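PDB 5K8J: ribonuclease VapC from Caulobacter crescentus, which is the toxin of the VapBC1 toxin-antitoxin system, a PIN-domain protein that probably acts as a magnesium-dependent ribonuclease. Local coordinates for residues B[81-86]-B[94-99]. Numbering follows the deposited sequence.
Sequences RIVESA and VDRMIA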
ATOM      1  N   ARG B  81     -10.054   3.506   7.082  1.00 12.63           N
ATOM      2  CA  ARG B  81     -10.466   2.546   8.106  1.00 13.91           C
ATOM      3  C   ARG B  81     -11.309   3.204   9.192  1.00 11.04           C
ATOM      4  O   ARG B  81     -12.230   2.585   9.733  1.00 14.02           O
ATOM      5  CB  ARG B  81      -9.237   1.863   8.701  1.00 14.70           C
ATOM      6  CG  ARG B  81      -8.608   0.863   7.703  1.00 17.48           C
ATOM      7  CD  ARG B  81      -7.579  -0.052   8.365  1.00 18.49           C
ATOM      8  NE  ARG B  81      -6.357   0.688   8.640  1.00 18.04           N
ATOM      9  CZ  ARG B  81      -5.371   0.825   7.761  1.00 21.67           C
ATOM     10  NH1 ARG B  81      -5.455   0.271   6.554  1.00 23.33           N
ATOM     11  NH2 ARG B  81      -4.302   1.533   8.073  1.00 21.21           N
ATOM     12  N   ILE B  82     -10.995   4.448   9.559  1.00 12.09           N
ATOM     13  CA  ILE B  82     -11.800   5.142  10.564  1.00 13.07           C
ATOM     14  C   ILE B  82     -13.245   5.293  10.102  1.00 13.91           C
ATOM     15  O   ILE B  82     -14.177   4.972  10.835  1.00 14.13           O
ATOM     16  CB  ILE B  82     -11.200   6.518  10.896  1.00 13.94           C
ATOM     17  CG1 ILE B  82      -9.860   6.371  11.605  1.00 15.00           C
ATOM     18  CG2 ILE B  82     -12.155   7.283  11.756  1.00 15.70           C
ATOM     19  CD1 ILE B  82      -9.099   7.719  11.864  1.00 14.49           C
ATOM     20  N   VAL B  83     -13.464   5.815   8.887  1.00 12.36           N
ATOM     21  CA  VAL B  83     -14.844   6.011   8.457  1.00 12.13           C
ATOM     22  C   VAL B  83     -15.535   4.676   8.173  1.00 12.74           C
ATOM     23  O   VAL B  83     -16.755   4.564   8.337  1.00 17.50           O
ATOM     24  CB  VAL B  83     -14.935   6.975   7.251  1.00 15.84           C
ATOM     25  CG1 VAL B  83     -14.510   8.404   7.656  1.00 16.65           C
ATOM     26  CG2 VAL B  83     -14.112   6.486   6.040  1.00 16.37           C
ATOM     27  N   GLU B  84     -14.781   3.631   7.786  1.00 16.27           N
ATOM     28  CA  GLU B  84     -15.396   2.315   7.599  1.00 15.69           C
ATOM     29  C   GLU B  84     -16.040   1.823   8.878  1.00 18.08           C
ATOM     30  O   GLU B  84     -17.054   1.098   8.855  1.00 20.65           O
ATOM     31  CB  GLU B  84     -14.354   1.280   7.148  1.00 17.40           C
ATOM     32  CG  GLU B  84     -14.000   1.331   5.694  1.00 21.95           C
ATOM     33  CD  GLU B  84     -12.917   0.320   5.318  1.00 16.66           C
ATOM     34  OE1 GLU B  84     -12.388  -0.427   6.207  1.00 18.66           O
ATOM     35  OE2 GLU B  84     -12.627   0.234   4.115  1.00 23.65           O
ATOM     36  N   SER B  85     -15.431   2.159  10.003  1.00 16.30           N
ATOM     37  CA  SER B  85     -15.917   1.743  11.306  1.00 14.23           C
ATOM     38  C   SER B  85     -16.919   2.729  11.905  1.00 14.95           C
ATOM     39  O   SER B  85     -17.999   2.338  12.364  1.00 16.48           O
ATOM     40  CB  SER B  85     -14.737   1.602  12.264  1.00 18.11           C
ATOM     41  OG  SER B  85     -15.201   1.016  13.464  1.00 25.02           O
ATOM     42  N   ALA B  86     -16.571   3.994  11.920  1.00 15.49           N
ATOM     43  CA  ALA B  86     -17.341   4.973  12.667  1.00 15.03           C
ATOM     44  C   ALA B  86     -18.417   5.656  11.836  1.00 18.22           C
ATOM     45  O   ALA B  86     -19.265   6.365  12.407  1.00 20.18           O
ATOM     46  CB  ALA B  86     -16.386   6.040  13.212  1.00 15.64           C
ATOM     47  N   VAL B  94     -11.163  16.965  10.002  1.00 12.54           N
ATOM     48  CA  VAL B  94      -9.798  17.364  10.384  1.00 12.85           C
ATOM     49  C   VAL B  94      -9.314  16.544  11.575  1.00 12.34           C
ATOM     50  O   VAL B  94      -8.189  16.027  11.573  1.00 13.42           O
ATOM     51  CB  VAL B  94      -9.733  18.869  10.705  1.00 14.67           C
ATOM     52  CG1 VAL B  94      -8.384  19.194  11.344  1.00 15.01           C
ATOM     53  CG2 VAL B  94      -9.907  19.678   9.436  1.00 16.52           C
ATOM     54  N   ASP B  95     -10.157  16.437  12.601  1.00 13.56           N
ATOM     55  CA  ASP B  95      -9.898  15.591  13.768  1.00 13.28           C
ATOM     56  C   ASP B  95      -9.415  14.211  13.345  1.00 12.11           C
ATOM     57  O   ASP B  95      -8.409  13.674  13.844  1.00 13.11           O
ATOM     58  CB  ASP B  95     -11.193  15.384  14.583  1.00 16.67           C
ATOM     59  CG  ASP B  95     -11.605  16.557  15.455  1.00 19.47           C
ATOM     60  OD1 ASP B  95     -10.792  17.450  15.747  1.00 18.12           O
ATOM     61  OD2 ASP B  95     -12.789  16.508  15.931  1.00 21.40           O
ATOM     62  N   ARG B  96     -10.182  13.581  12.466  1.00 10.55           N
ATOM     63  CA  ARG B  96      -9.871  12.217  12.071  1.00  9.39           C
ATOM     64  C   ARG B  96      -8.626  12.121  11.178  1.00 11.09           C
ATOM     65  O   ARG B  96      -7.898  11.120  11.213  1.00 11.86           O
ATOM     66  CB  ARG B  96     -11.119  11.631  11.403  1.00 12.68           C
ATOM     67  CG  ARG B  96     -12.232  11.354  12.386  1.00 13.74           C
ATOM     68  CD  ARG B  96     -13.532  11.110  11.665  1.00 14.19           C
ATOM     69  NE  ARG B  96     -14.554  10.655  12.597  1.00 13.57           N
ATOM     70  CZ  ARG B  96     -15.713  10.129  12.210  1.00 14.02           C
ATOM     71  NH1 ARG B  96     -15.960  10.016  10.928  1.00 14.47           N
ATOM     72  NH2 ARG B  96     -16.610   9.691  13.094  1.00 14.79           N
HETATM   73  N   MSE B  97      -8.326  13.157  10.385  1.00 10.65           N
HETATM   74  CA  MSE B  97      -7.090  13.196   9.617  1.00 10.16           C
HETATM   75  C   MSE B  97      -5.881  13.201  10.551  1.00  8.26           C
HETATM   76  O   MSE B  97      -4.929  12.461  10.326  1.00 11.46           O
HETATM   77  CB  MSE B  97      -7.061  14.430   8.701  1.00 10.62           C
HETATM   78  CG  MSE B  97      -8.007  14.329   7.511  1.00  9.57           C
HETATM   79 SE   MSE B  97      -7.919  15.979   6.441  0.87 15.86          SE
HETATM   80  CE  MSE B  97      -6.272  15.692   5.617  1.00 16.72           C
ATOM     81  N   ILE B  98      -5.926  14.056  11.575  1.00 10.51           N
ATOM     82  CA  ILE B  98      -4.780  14.116  12.476  1.00 10.89           C
ATOM     83  C   ILE B  98      -4.668  12.821  13.284  1.00 10.12           C
ATOM     84  O   ILE B  98      -3.570  12.262  13.462  1.00 12.41           O
ATOM     85  CB  ILE B  98      -4.870  15.366  13.365  1.00 12.56           C
ATOM     86  CG1 ILE B  98      -4.936  16.622  12.478  1.00 13.15           C
ATOM     87  CG2 ILE B  98      -3.642  15.400  14.300  1.00 12.52           C
ATOM     88  CD1 ILE B  98      -5.141  17.899  13.229  1.00 16.68           C
ATOM     89  N   ALA B  99      -5.793  12.311  13.775  1.00 12.26           N
ATOM     90  CA  ALA B  99      -5.765  11.027  14.462  1.00  9.56           C
ATOM     91  C   ALA B  99      -5.233   9.914  13.567  1.00 13.35           C
ATOM     92  O   ALA B  99      -4.506   9.025  14.029  1.00 11.82           O
ATOM     93  CB  ALA B  99      -7.168  10.673  14.961  1.00 11.59           C
TER
HETATM   94  O   HOH W   1     -19.285   9.109  12.502  1.00 24.42           O
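R96 reaches from helix 93-104 to the C-terminal part of helix 73-86, where I82, V83 and A86 receive it. Just before it in the chain, D95 belongs to a probable magnesium site with D6, and D95 N is hydrogen-bonded to E76 of the VapB chain. The short segments' axes are 11.1 Å apart at an angle of 124°. CG of R96 lies anti to the carbonyl carbon (chi1 -71°), and from there the chain runs extended to NE. Its methylenes pass the branched side chain of I82, whose CG2 is 4.1 Å from R96 CD and also lies over one face of the guanidinium. Arginine suits this buried route because its three methylenes can lie against I82 while the charged end goes on to polar partners; branched and apolar, I82 and V83 offer methyls to stem and guanidinium. This is the helical part of a PIN domain, whose parallel sheet carries helices in its crossovers. At the far end V83 CG1 comes obliquely to NH1 of R96, 3.9 Å away, and A86 CB sits 3.7 Å from NH2 of R96; alanine's small methyl lets the group come close to the helix end. A water in the guanidinium plane accepts from R96 NH2 at 2.8 Å and donates to A86 O at 2.7 Å. R96 NH1 is hydrogen-bonded to G87 O, while NH2 also forms a salt bridge with D119, whose carboxylate probably balances the guanidinium charge. Back on the helix, R96 O is met by CD1 of I82 at 3.7 Å. One turn on, A99 directs its small CB toward helix 73-86, a loose approach with A99 CB 4.7 Å from I82 CD1.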